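Local coordinates for outer membrane protein Omp121 (Bacteroides thetaiotaomicron, PDB 5FQ8) that probably imports nutrients, likely peptides, across the outer membrane as a TonB-dependent receptor, at residues Pro192-Glu197 with Thr337-Ser342; Arg298-Ala303 with Thr307-Leu312; Tyr360-Val365 with Thr428-Gly433. One frame throughout, in Å; residues are numbered along the deposited sequence.

Contact 1 (Pro192-Glu197 with Thr337-Ser342)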
ATOM      1  N   PRO B 192      18.181  33.841   8.003  1.00 25.39           N
ATOM      2  CA  PRO B 192      18.144  34.485   9.313  1.00 25.60           C
ATOM      3  C   PRO B 192      19.495  35.070   9.664  1.00 26.01           C
ATOM      4  O   PRO B 192      20.543  34.527   9.316  1.00 36.33           O
ATOM      5  CB  PRO B 192      17.753  33.340  10.247  1.00 25.36           C
ATOM      6  CG  PRO B 192      17.054  32.385   9.378  1.00 24.98           C
ATOM      7  CD  PRO B 192      17.794  32.426   8.101  1.00 25.03           C
ATOM      8  N   GLU B 193      19.471  36.202  10.337  1.00 26.33           N
ATOM      9  CA  GLU B 193      20.715  36.811  10.761  1.00 28.72           C
ATOM     10  C   GLU B 193      21.246  36.060  11.965  1.00 27.06           C
ATOM     11  O   GLU B 193      20.540  35.873  12.954  1.00 26.73           O
ATOM     12  CB  GLU B 193      20.509  38.282  11.085  1.00 27.83           C
ATOM     13  CG  GLU B 193      21.759  38.972  11.546  1.00 29.33           C
ATOM     14  CD  GLU B 193      21.515  40.386  11.932  1.00 28.05           C
ATOM     15  OE1 GLU B 193      20.356  40.820  11.863  1.00 27.93           O
ATOM     16  OE2 GLU B 193      22.484  41.059  12.304  1.00 28.50           O
ATOM     17  N   PHE B 194      22.490  35.640  11.875  1.00 26.98           N
ATOM     18  CA  PHE B 194      23.086  34.730  12.831  1.00 27.01           C
ATOM     19  C   PHE B 194      24.008  35.455  13.782  1.00 27.52           C
ATOM     20  O   PHE B 194      24.506  36.536  13.496  1.00 27.87           O
ATOM     21  CB  PHE B 194      23.885  33.647  12.116  1.00 26.89           C
ATOM     22  CG  PHE B 194      23.070  32.816  11.212  1.00 26.43           C
ATOM     23  CD1 PHE B 194      22.072  32.012  11.721  1.00 26.09           C
ATOM     24  CD2 PHE B 194      23.288  32.833   9.852  1.00 26.38           C
ATOM     25  CE1 PHE B 194      21.306  31.247  10.894  1.00 25.70           C
ATOM     26  CE2 PHE B 194      22.532  32.054   9.022  1.00 25.99           C
ATOM     27  CZ  PHE B 194      21.535  31.265   9.539  1.00 25.64           C
ATOM     28  N   GLN B 195      24.236  34.823  14.918  1.00 32.70           N
ATOM     29  CA  GLN B 195      25.291  35.208  15.828  1.00 36.36           C
ATOM     30  C   GLN B 195      26.568  34.516  15.379  1.00 28.40           C
ATOM     31  O   GLN B 195      26.543  33.352  15.010  1.00 35.56           O
ATOM     32  CB  GLN B 195      24.906  34.805  17.249  1.00 38.88           C
ATOM     33  CG  GLN B 195      26.059  34.356  18.110  1.00 33.76           C
ATOM     34  CD  GLN B 195      26.255  32.872  18.090  1.00 40.67           C
ATOM     35  OE1 GLN B 195      27.372  32.398  18.156  1.00 50.68           O
ATOM     36  NE2 GLN B 195      25.171  32.128  18.001  1.00 38.12           N
ATOM     37  N   ASN B 196      27.671  35.224  15.376  1.00 28.69           N
ATOM     38  CA  ASN B 196      28.960  34.615  15.065  1.00 28.91           C
ATOM     39  C   ASN B 196      29.927  34.761  16.231  1.00 29.43           C
ATOM     40  O   ASN B 196      31.136  34.839  16.034  1.00 29.83           O
ATOM     41  CB  ASN B 196      29.586  35.197  13.789  1.00 29.08           C
ATOM     42  CG  ASN B 196      28.815  34.824  12.525  1.00 28.60           C
ATOM     43  OD1 ASN B 196      28.845  33.679  12.078  1.00 28.32           O
ATOM     44  ND2 ASN B 196      28.166  35.802  11.922  1.00 28.56           N
ATOM     45  N   GLU B 197      29.403  34.800  17.450  1.00 29.47           N
ATOM     46  CA  GLU B 197      30.227  34.999  18.628  1.00 29.99           C
ATOM     47  C   GLU B 197      30.607  33.695  19.313  1.00 29.97           C
ATOM     48  O   GLU B 197      31.739  33.561  19.786  1.00 30.43           O
ATOM     49  CB  GLU B 197      29.492  35.908  19.612  1.00 30.15           C
ATOM     50  CG  GLU B 197      30.386  36.671  20.563  1.00 43.27           C
ATOM     51  CD  GLU B 197      29.615  37.580  21.494  1.00 41.12           C
ATOM     52  OE1 GLU B 197      28.437  37.873  21.209  1.00 45.63           O
ATOM     53  OE2 GLU B 197      30.193  38.000  22.514  1.00 37.50           O
ATOM     54  N   THR B 337      23.013  23.637  12.778  1.00 26.21           N
ATOM     55  CA  THR B 337      24.433  23.568  12.535  1.00 25.62           C
ATOM     56  C   THR B 337      25.133  24.574  13.431  1.00 26.00           C
ATOM     57  O   THR B 337      24.656  25.698  13.578  1.00 37.01           O
ATOM     58  CB  THR B 337      24.749  23.886  11.078  1.00 25.59           C
ATOM     59  OG1 THR B 337      24.024  23.004  10.223  1.00 28.13           O
ATOM     60  CG2 THR B 337      26.223  23.728  10.827  1.00 25.98           C
ATOM     61  N   PRO B 338      26.249  24.209  14.041  1.00 30.24           N
ATOM     62  CA  PRO B 338      27.019  25.195  14.793  1.00 36.25           C
ATOM     63  C   PRO B 338      27.568  26.263  13.870  1.00 39.12           C
ATOM     64  O   PRO B 338      27.857  26.011  12.702  1.00 47.17           O
ATOM     65  CB  PRO B 338      28.144  24.366  15.413  1.00 36.92           C
ATOM     66  CG  PRO B 338      27.665  22.981  15.386  1.00 35.27           C
ATOM     67  CD  PRO B 338      26.822  22.866  14.167  1.00 36.55           C
ATOM     68  N   ARG B 339      27.733  27.465  14.414  1.00 43.12           N
ATOM     69  CA  ARG B 339      28.237  28.573  13.616  1.00 27.41           C
ATOM     70  C   ARG B 339      29.652  28.354  13.137  1.00 27.79           C
ATOM     71  O   ARG B 339      30.096  29.089  12.265  1.00 27.95           O
ATOM     72  CB  ARG B 339      28.191  29.876  14.401  1.00 27.69           C
ATOM     73  CG  ARG B 339      26.845  30.229  14.940  1.00 27.40           C
ATOM     74  CD  ARG B 339      25.831  30.396  13.847  1.00 27.00           C
ATOM     75  NE  ARG B 339      26.303  31.352  12.869  1.00 27.18           N
ATOM     76  CZ  ARG B 339      26.462  31.091  11.578  1.00 27.05           C
ATOM     77  NH1 ARG B 339      26.162  29.902  11.101  1.00 26.72           N
ATOM     78  NH2 ARG B 339      26.910  32.031  10.769  1.00 27.28           N
ATOM     79  N   ASP B 340      30.374  27.378  13.667  1.00 27.97           N
ATOM     80  CA  ASP B 340      31.764  27.190  13.284  1.00 28.40           C
ATOM     81  C   ASP B 340      31.973  26.067  12.283  1.00 28.25           C
ATOM     82  O   ASP B 340      33.095  25.891  11.808  1.00 28.62           O
ATOM     83  CB  ASP B 340      32.603  26.907  14.525  1.00 33.40           C
ATOM     84  CG  ASP B 340      32.120  25.695  15.272  1.00 32.90           C
ATOM     85  OD1 ASP B 340      31.015  25.754  15.851  1.00 28.29           O
ATOM     86  OD2 ASP B 340      32.850  24.687  15.281  1.00 42.52           O
ATOM     87  N   ILE B 341      30.933  25.312  11.957  1.00 27.76           N
ATOM     88  CA  ILE B 341      31.047  24.089  11.174  1.00 27.63           C
ATOM     89  C   ILE B 341      30.860  24.409   9.701  1.00 27.49           C
ATOM     90  O   ILE B 341      29.956  25.160   9.327  1.00 33.99           O
ATOM     91  CB  ILE B 341      30.017  23.051  11.642  1.00 27.23           C
ATOM     92  CG1 ILE B 341      30.284  22.666  13.092  1.00 27.44           C
ATOM     93  CG2 ILE B 341      30.079  21.829  10.758  1.00 27.11           C
ATOM     94  CD1 ILE B 341      31.676  22.188  13.332  1.00 27.94           C
ATOM     95  N   SER B 342      31.714  23.842   8.863  1.00 27.71           N
ATOM     96  CA  SER B 342      31.645  24.068   7.424  1.00 31.63           C
ATOM     97  C   SER B 342      30.617  23.134   6.807  1.00 36.94           C
ATOM     98  O   SER B 342      30.850  21.928   6.711  1.00 43.15           O
ATOM     99  CB  SER B 342      33.015  23.846   6.800  1.00 34.02           C
ATOM    100  OG  SER B 342      32.963  23.957   5.395  1.00 36.54           O
TER
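Arg339 reaches across from one long loop to grip Phe194, Gln195 and Asn196 of another. It sits in a type I beta turn, Pro338 to Ile341, in the loop between helices 330-335 and 368-374. The other partner is the loop after strand 177-188. Both belong to the loop region at one end of the beta-barrel of this TonB-dependent receptor. Glu197, in the second loop, is a ligand of a calcium site known for this protein, but no calcium is bound to it in this model.

CB of Arg339 lies 3.9 Å from Gln195 O. CG goes past the same carbonyl and also meets the end of the Gln195 amide. OE1 of that amide is bonded to Phe198 N, with a weaker bond from Glu197 N. CD continues past Gln195 O, near Phe194 CB. The chain is bent at chi2 (-61°) and chi3 (-54°), which turns the guanidinium back over Phe194. Arg339 NE then donates to Gln195 O at 2.9 Å, with that oxygen in the guanidinium plane. Phe194 CG lies 3.8 Å above the plane of the Arg339 guanidinium, over its centre. Arg339 NH2 donates to Asn196 OD1 at 2.9 Å. This bond is bent (N-H...O 131°), and OD1 is tilted out of the guanidinium plane. NH2 also makes a weak bond to Pro242 O. NH1 is hydrogen-bonded to Asn244 OD1. Each guanidinium nitrogen thus has an acceptor, and these bonds hold the flat group's rotation.

With an alanine at this position, Gln195 O and Asn196 OD1 would probably lose the bonds from NE and NH2, and a gap would be likely to open beside Phe194.

Pro192 O lies 3.1 Å above the plane of the Phe194 ring, over its centre, and Arg339 NH1 lies over the opposite face, toward the rim.

Contact 2 (Arg298-Ala303 with Thr307-Leu312)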
ATOM      1  N   ARG B 298      -6.964  26.719 -30.414  1.00 31.04           N
ATOM      2  CA  ARG B 298      -8.215  27.432 -30.268  1.00 31.25           C
ATOM      3  C   ARG B 298      -8.656  27.919 -31.630  1.00 32.00           C
ATOM      4  O   ARG B 298      -7.865  28.509 -32.368  1.00 32.31           O
ATOM      5  CB  ARG B 298      -8.068  28.601 -29.303  1.00 30.99           C
ATOM      6  CG  ARG B 298      -7.912  28.183 -27.888  1.00 30.31           C
ATOM      7  CD  ARG B 298      -7.568  29.317 -26.999  1.00 30.08           C
ATOM      8  NE  ARG B 298      -6.135  29.397 -26.779  1.00 29.81           N
ATOM      9  CZ  ARG B 298      -5.434  30.506 -26.915  1.00 29.98           C
ATOM     10  NH1 ARG B 298      -6.042  31.618 -27.279  1.00 30.40           N
ATOM     11  NH2 ARG B 298      -4.134  30.503 -26.692  1.00 29.75           N
ATOM     12  N   GLY B 299      -9.911  27.680 -31.955  1.00 32.32           N
ATOM     13  CA  GLY B 299     -10.440  28.091 -33.233  1.00 33.07           C
ATOM     14  C   GLY B 299     -11.886  28.502 -33.124  1.00 33.35           C
ATOM     15  O   GLY B 299     -12.604  28.105 -32.208  1.00 33.01           O
ATOM     16  N   SER B 300     -12.302  29.299 -34.099  1.00 38.45           N
ATOM     17  CA  SER B 300     -13.664  29.772 -34.250  1.00 34.48           C
ATOM     18  C   SER B 300     -13.940  29.903 -35.739  1.00 35.31           C
ATOM     19  O   SER B 300     -13.061  30.305 -36.498  1.00 35.57           O
ATOM     20  CB  SER B 300     -13.843  31.103 -33.529  1.00 34.42           C
ATOM     21  OG  SER B 300     -15.204  31.432 -33.391  1.00 34.74           O
ATOM     22  N   HIS B 301     -15.136  29.518 -36.163  1.00 35.73           N
ATOM     23  CA  HIS B 301     -15.538  29.630 -37.556  1.00 36.58           C
ATOM     24  C   HIS B 301     -16.971  30.112 -37.588  1.00 37.05           C
ATOM     25  O   HIS B 301     -17.807  29.610 -36.837  1.00 36.79           O
ATOM     26  CB  HIS B 301     -15.409  28.299 -38.300  1.00 36.72           C
ATOM     27  CG  HIS B 301     -15.626  28.400 -39.780  1.00 53.96           C
ATOM     28  ND1 HIS B 301     -14.585  28.451 -40.683  1.00 37.88           N
ATOM     29  CD2 HIS B 301     -16.762  28.444 -40.516  1.00 38.32           C
ATOM     30  CE1 HIS B 301     -15.070  28.526 -41.909  1.00 38.72           C
ATOM     31  NE2 HIS B 301     -16.388  28.523 -41.837  1.00 39.00           N
ATOM     32  N   LYS B 302     -17.250  31.088 -38.442  1.00 41.44           N
ATOM     33  CA  LYS B 302     -18.580  31.657 -38.572  1.00 40.15           C
ATOM     34  C   LYS B 302     -19.116  31.319 -39.951  1.00 45.21           C
ATOM     35  O   LYS B 302     -18.393  31.420 -40.944  1.00 53.70           O
ATOM     36  CB  LYS B 302     -18.559  33.169 -38.350  1.00 38.51           C
ATOM     37  CG  LYS B 302     -19.937  33.794 -38.221  1.00 53.67           C
ATOM     38  CD  LYS B 302     -19.867  35.214 -37.688  1.00 48.57           C
ATOM     39  CE  LYS B 302     -21.262  35.780 -37.440  1.00 53.77           C
ATOM     40  NZ  LYS B 302     -21.263  37.113 -36.763  1.00 56.68           N
ATOM     41  N   ALA B 303     -20.358  30.867 -39.999  1.00 39.48           N
ATOM     42  CA  ALA B 303     -21.016  30.520 -41.249  1.00 40.33           C
ATOM     43  C   ALA B 303     -22.448  31.007 -41.093  1.00 40.81           C
ATOM     44  O   ALA B 303     -23.321  30.281 -40.626  1.00 40.70           O
ATOM     45  CB  ALA B 303     -20.933  29.035 -41.533  1.00 40.20           C
ATOM     46  N   THR B 307     -22.117  30.385 -35.180  1.00 41.76           N
ATOM     47  CA  THR B 307     -20.700  30.427 -34.851  1.00 36.81           C
ATOM     48  C   THR B 307     -20.389  29.253 -33.941  1.00 36.05           C
ATOM     49  O   THR B 307     -21.020  29.095 -32.896  1.00 35.74           O
ATOM     50  CB  THR B 307     -20.323  31.743 -34.177  1.00 36.63           C
ATOM     51  OG1 THR B 307     -21.005  32.811 -34.832  1.00 37.39           O
ATOM     52  CG2 THR B 307     -18.844  31.967 -34.281  1.00 36.27           C
ATOM     53  N   PHE B 308     -19.437  28.424 -34.349  1.00 35.81           N
ATOM     54  CA  PHE B 308     -18.972  27.324 -33.525  1.00 35.11           C
ATOM     55  C   PHE B 308     -17.485  27.511 -33.275  1.00 34.59           C
ATOM     56  O   PHE B 308     -16.703  27.675 -34.213  1.00 34.86           O
ATOM     57  CB  PHE B 308     -19.281  25.967 -34.167  1.00 35.31           C
ATOM     58  CG  PHE B 308     -18.570  25.712 -35.457  1.00 35.71           C
ATOM     59  CD1 PHE B 308     -19.135  26.088 -36.662  1.00 36.53           C
ATOM     60  CD2 PHE B 308     -17.351  25.062 -35.465  1.00 35.30           C
ATOM     61  CE1 PHE B 308     -18.485  25.841 -37.846  1.00 36.94           C
ATOM     62  CE2 PHE B 308     -16.691  24.815 -36.630  1.00 35.69           C
ATOM     63  CZ  PHE B 308     -17.258  25.202 -37.836  1.00 36.52           C
ATOM     64  N   SER B 309     -17.102  27.521 -32.012  1.00 33.91           N
ATOM     65  CA  SER B 309     -15.713  27.672 -31.635  1.00 38.26           C
ATOM     66  C   SER B 309     -15.347  26.581 -30.646  1.00 39.72           C
ATOM     67  O   SER B 309     -16.212  25.930 -30.059  1.00 32.58           O
ATOM     68  CB  SER B 309     -15.459  29.032 -31.023  1.00 35.66           C
ATOM     69  OG  SER B 309     -16.336  29.233 -29.935  1.00 33.33           O
ATOM     70  N   SER B 310     -14.049  26.391 -30.460  1.00 36.51           N
ATOM     71  CA  SER B 310     -13.609  25.317 -29.593  1.00 31.68           C
ATOM     72  C   SER B 310     -12.184  25.559 -29.137  1.00 31.21           C
ATOM     73  O   SER B 310     -11.346  26.010 -29.913  1.00 31.44           O
ATOM     74  CB  SER B 310     -13.701  23.978 -30.300  1.00 31.85           C
ATOM     75  OG  SER B 310     -12.937  23.038 -29.586  1.00 35.25           O
ATOM     76  N   SER B 311     -11.924  25.233 -27.879  1.00 30.60           N
ATOM     77  CA  SER B 311     -10.619  25.396 -27.255  1.00 30.12           C
ATOM     78  C   SER B 311     -10.272  24.092 -26.564  1.00 29.64           C
ATOM     79  O   SER B 311     -11.116  23.538 -25.864  1.00 29.47           O
ATOM     80  CB  SER B 311     -10.651  26.552 -26.247  1.00 29.88           C
ATOM     81  OG  SER B 311      -9.446  26.656 -25.516  1.00 29.40           O
ATOM     82  N   LEU B 312      -9.054  23.593 -26.767  1.00 29.47           N
ATOM     83  CA  LEU B 312      -8.604  22.357 -26.127  1.00 29.04           C
ATOM     84  C   LEU B 312      -7.155  22.495 -25.689  1.00 28.88           C
ATOM     85  O   LEU B 312      -6.291  22.831 -26.496  1.00 29.12           O
ATOM     86  CB  LEU B 312      -8.742  21.152 -27.057  1.00 29.34           C
ATOM     87  CG  LEU B 312     -10.104  20.860 -27.669  1.00 29.79           C
ATOM     88  CD1 LEU B 312      -9.976  19.759 -28.653  1.00 30.12           C
ATOM     89  CD2 LEU B 312     -11.078  20.475 -26.616  1.00 29.52           C
TER
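Gly299 and Ser310 form a hydrogen-bonded antiparallel pair in the hairpin of strands 289-303 and 306-320, part of the barrel wall. Gly299 N donates to Ser310 O at 3.0 Å. Ser310 N returns a bond to Gly299 O at 2.8 Å. His301 and Phe308 repeat this pairing, with 3.1 Å from His301 N to Phe308 O and a matching bond from Phe308 N to His301 O. Arg298 and Ser300 bond by backbone to strand 268-280 on one flank, Thr307 and Ser309 to strand 376-394 on the other.

Arg298, Ser300, Lys302, Thr307, Ser309 and Ser311 share one face. There Arg298 CG touches Ser311 OG, while the guanidinium makes a salt bridge with Asp137 of the plug region and NE binds Ser296 OG. Ser311 OG has a weak bond with Asn313 ND2.

On the other face His301 CB rests 3.6 Å from Phe308 CZ. The ring planes differ by 27°, and the rings scarcely overlap. Ser310 OG makes a weak bond to Lys387 O. His301, Phe308 and Ser310 pack on the second subunit.

The pairing therefore rests on backbone bonds, while the charged Arg298 links the wall to the plug.

Contact 3 (Tyr360-Val365 with Thr428-Gly433)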
ATOM      1  N   TYR B 360      28.607  14.638  12.055  1.00 26.68           N
ATOM      2  CA  TYR B 360      29.161  15.293  13.232  1.00 26.95           C
ATOM      3  C   TYR B 360      28.149  15.446  14.360  1.00 31.59           C
ATOM      4  O   TYR B 360      28.554  15.665  15.505  1.00 27.06           O
ATOM      5  CB  TYR B 360      29.762  16.649  12.858  1.00 27.09           C
ATOM      6  CG  TYR B 360      28.774  17.698  12.436  1.00 29.38           C
ATOM      7  CD1 TYR B 360      28.406  17.828  11.116  1.00 34.59           C
ATOM      8  CD2 TYR B 360      28.223  18.565  13.352  1.00 31.27           C
ATOM      9  CE1 TYR B 360      27.512  18.770  10.727  1.00 30.04           C
ATOM     10  CE2 TYR B 360      27.323  19.511  12.969  1.00 32.52           C
ATOM     11  CZ  TYR B 360      26.972  19.605  11.655  1.00 33.67           C
ATOM     12  OH  TYR B 360      26.073  20.542  11.246  1.00 38.02           O
ATOM     13  N   THR B 361      26.850  15.312  14.092  1.00 28.81           N
ATOM     14  CA  THR B 361      25.892  15.479  15.163  1.00 26.12           C
ATOM     15  C   THR B 361      24.755  14.469  15.063  1.00 25.81           C
ATOM     16  O   THR B 361      24.228  14.235  13.975  1.00 25.54           O
ATOM     17  CB  THR B 361      25.343  16.892  15.167  1.00 25.94           C
ATOM     18  OG1 THR B 361      24.477  17.048  16.294  1.00 25.86           O
ATOM     19  CG2 THR B 361      24.604  17.168  13.887  1.00 25.57           C
ATOM     20  N   PRO B 362      24.367  13.854  16.162  1.00 25.88           N
ATOM     21  CA  PRO B 362      23.370  12.792  16.095  1.00 27.63           C
ATOM     22  C   PRO B 362      22.038  13.207  16.648  1.00 28.25           C
ATOM     23  O   PRO B 362      21.261  12.346  17.055  1.00 27.66           O
ATOM     24  CB  PRO B 362      23.991  11.720  16.970  1.00 26.02           C
ATOM     25  CG  PRO B 362      24.610  12.517  18.075  1.00 26.32           C
ATOM     26  CD  PRO B 362      25.092  13.808  17.442  1.00 26.29           C
ATOM     27  N   TYR B 363      21.760  14.499  16.678  1.00 25.26           N
ATOM     28  CA  TYR B 363      20.629  15.006  17.439  1.00 25.10           C
ATOM     29  C   TYR B 363      19.462  15.323  16.514  1.00 24.69           C
ATOM     30  O   TYR B 363      19.149  16.475  16.238  1.00 24.57           O
ATOM     31  CB  TYR B 363      21.059  16.219  18.245  1.00 25.32           C
ATOM     32  CG  TYR B 363      22.072  15.936  19.340  1.00 25.76           C
ATOM     33  CD1 TYR B 363      21.863  14.935  20.266  1.00 28.61           C
ATOM     34  CD2 TYR B 363      23.236  16.673  19.439  1.00 26.06           C
ATOM     35  CE1 TYR B 363      22.779  14.685  21.262  1.00 27.40           C
ATOM     36  CE2 TYR B 363      24.154  16.422  20.426  1.00 26.50           C
ATOM     37  CZ  TYR B 363      23.919  15.425  21.335  1.00 26.65           C
ATOM     38  OH  TYR B 363      24.833  15.167  22.321  1.00 27.12           O
ATOM     39  N   GLY B 364      18.795  14.273  16.054  1.00 24.52           N
ATOM     40  CA  GLY B 364      17.550  14.476  15.358  1.00 24.17           C
ATOM     41  C   GLY B 364      17.666  15.057  13.978  1.00 29.86           C
ATOM     42  O   GLY B 364      16.660  15.485  13.413  1.00 26.47           O
ATOM     43  N   VAL B 365      18.859  15.086  13.412  1.00 24.16           N
ATOM     44  CA  VAL B 365      19.114  15.665  12.110  1.00 24.06           C
ATOM     45  C   VAL B 365      20.112  14.778  11.382  1.00 24.23           C
ATOM     46  O   VAL B 365      20.759  13.924  11.976  1.00 24.46           O
ATOM     47  CB  VAL B 365      19.654  17.100  12.224  1.00 24.17           C
ATOM     48  CG1 VAL B 365      18.616  18.023  12.809  1.00 24.03           C
ATOM     49  CG2 VAL B 365      20.915  17.106  13.054  1.00 24.54           C
ATOM     50  N   THR B 428      27.945   1.983  14.360  1.00 28.23           N
ATOM     51  CA  THR B 428      28.340   3.364  14.198  1.00 28.82           C
ATOM     52  C   THR B 428      27.935   4.176  15.415  1.00 27.94           C
ATOM     53  O   THR B 428      27.056   3.769  16.178  1.00 27.82           O
ATOM     54  CB  THR B 428      27.681   3.958  12.960  1.00 27.62           C
ATOM     55  OG1 THR B 428      26.265   3.946  13.149  1.00 31.48           O
ATOM     56  CG2 THR B 428      28.036   3.153  11.750  1.00 27.78           C
ATOM     57  N   PRO B 429      28.562   5.330  15.639  1.00 27.99           N
ATOM     58  CA  PRO B 429      28.169   6.139  16.792  1.00 27.89           C
ATOM     59  C   PRO B 429      26.763   6.686  16.700  1.00 27.33           C
ATOM     60  O   PRO B 429      26.152   6.937  17.739  1.00 38.07           O
ATOM     61  CB  PRO B 429      29.208   7.262  16.792  1.00 28.09           C
ATOM     62  CG  PRO B 429      30.358   6.714  16.084  1.00 28.48           C
ATOM     63  CD  PRO B 429      29.791   5.845  15.022  1.00 28.26           C
ATOM     64  N   ASN B 430      26.213   6.841  15.513  1.00 26.97           N
ATOM     65  CA  ASN B 430      25.035   7.669  15.372  1.00 26.49           C
ATOM     66  C   ASN B 430      23.611   7.113  15.292  1.00 26.14           C
ATOM     67  O   ASN B 430      22.706   7.916  15.334  1.00 31.78           O
ATOM     68  CB  ASN B 430      25.204   8.526  14.125  1.00 26.28           C
ATOM     69  CG  ASN B 430      26.060   9.750  14.362  1.00 32.26           C
ATOM     70  OD1 ASN B 430      26.437  10.074  15.484  1.00 26.66           O
ATOM     71  ND2 ASN B 430      26.343  10.464  13.290  1.00 35.57           N
ATOM     72  N   GLY B 431      23.331   5.818  15.210  1.00 43.97           N
ATOM     73  CA  GLY B 431      24.225   4.714  15.450  1.00 49.53           C
ATOM     74  C   GLY B 431      23.752   3.881  16.628  1.00 50.47           C
ATOM     75  O   GLY B 431      22.912   4.302  17.422  1.00 46.22           O
ATOM     76  N   GLU B 432      24.287   2.668  16.719  1.00 39.05           N
ATOM     77  CA  GLU B 432      24.153   1.885  17.935  1.00 38.52           C
ATOM     78  C   GLU B 432      24.655   2.661  19.140  1.00 34.75           C
ATOM     79  O   GLU B 432      24.107   2.530  20.236  1.00 32.40           O
ATOM     80  CB  GLU B 432      24.927   0.590  17.774  1.00 28.02           C
ATOM     81  CG  GLU B 432      24.642  -0.450  18.805  1.00 32.01           C
ATOM     82  CD  GLU B 432      25.714  -1.502  18.835  1.00 37.12           C
ATOM     83  OE1 GLU B 432      26.480  -1.577  17.859  1.00 37.17           O
ATOM     84  OE2 GLU B 432      25.801  -2.234  19.840  1.00 42.30           O
ATOM     85  N   GLY B 433      25.676   3.491  18.949  1.00 27.87           N
ATOM     86  CA  GLY B 433      26.221   4.331  19.995  1.00 33.01           C
ATOM     87  C   GLY B 433      25.251   5.333  20.571  1.00 38.55           C
ATOM     88  O   GLY B 433      25.553   5.916  21.617  1.00 31.95           O
TER
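Pro362 packs against Asn430 where two long loops meet at one end of the TonB-dependent receptor beta-barrel. One runs from helix 330-335 to helix 368-374, the other from helix 420-424 to strand 446-469. The contact is small but buried, and it is loop-to-loop packing.

The direct touch is van der Waals. Pro362 CB lies 3.3 Å from Asn430 OD1 and 3.9 Å from Asn430 CG, with Pro362 CG a little farther from the oxygen. The two side chains cross at about a right angle. Asn430 has CG beside its own backbone N (chi1 -81°), and from there the amide end reaches the proline ring.

The polar interactions of the amide run to residues around the pair. OD1 accepts from Asn227 ND2, while ND2 donates to Tyr359 O, with a weak second bond to Pro356 O. Tyr359 directly precedes Tyr360, so the amide reaches the first loop by polar bonds as well as by packing. Its buried oxygen and nitrogen both have partners.

Within the loops there are further contacts. Pro362 CD lies 3.9 Å above one face of the Tyr363 ring, toward the rim. Tyr363 in turn packs on the backbone of a bound peptide. In the other loop, Gly433 N donates to Thr428 O at 3.1 Å. The peptide bond between Asn430 and Gly431 is cis, and Asn430 O and Gly431 N both hydrogen-bond to Ser438 OG.

How the contacts relate
Contacts 1 and 3 are neighbours on the same side of the chain's centre, with their own centres 21 Å apart. Tyr360 joins them directly: its CE2 lies 3.6 Å from Pro338 CD, and its OH makes a weak hydrogen bond with Thr337 OG1. Contact 2 is on the opposite side, its centre 62 Å from that of contact 1 and 65 Å from that of contact 3. It lies away from the annotated sites, though the Ser310 side chain is about 7 Å from a bound detergent, (hydroxyethyloxy)tri(ethyloxy)octane. The Gln195 side chain in contact 1 is about 9 Å from a bound calcium ion. Tyr363, in segment 360-365, packs on the bound peptide.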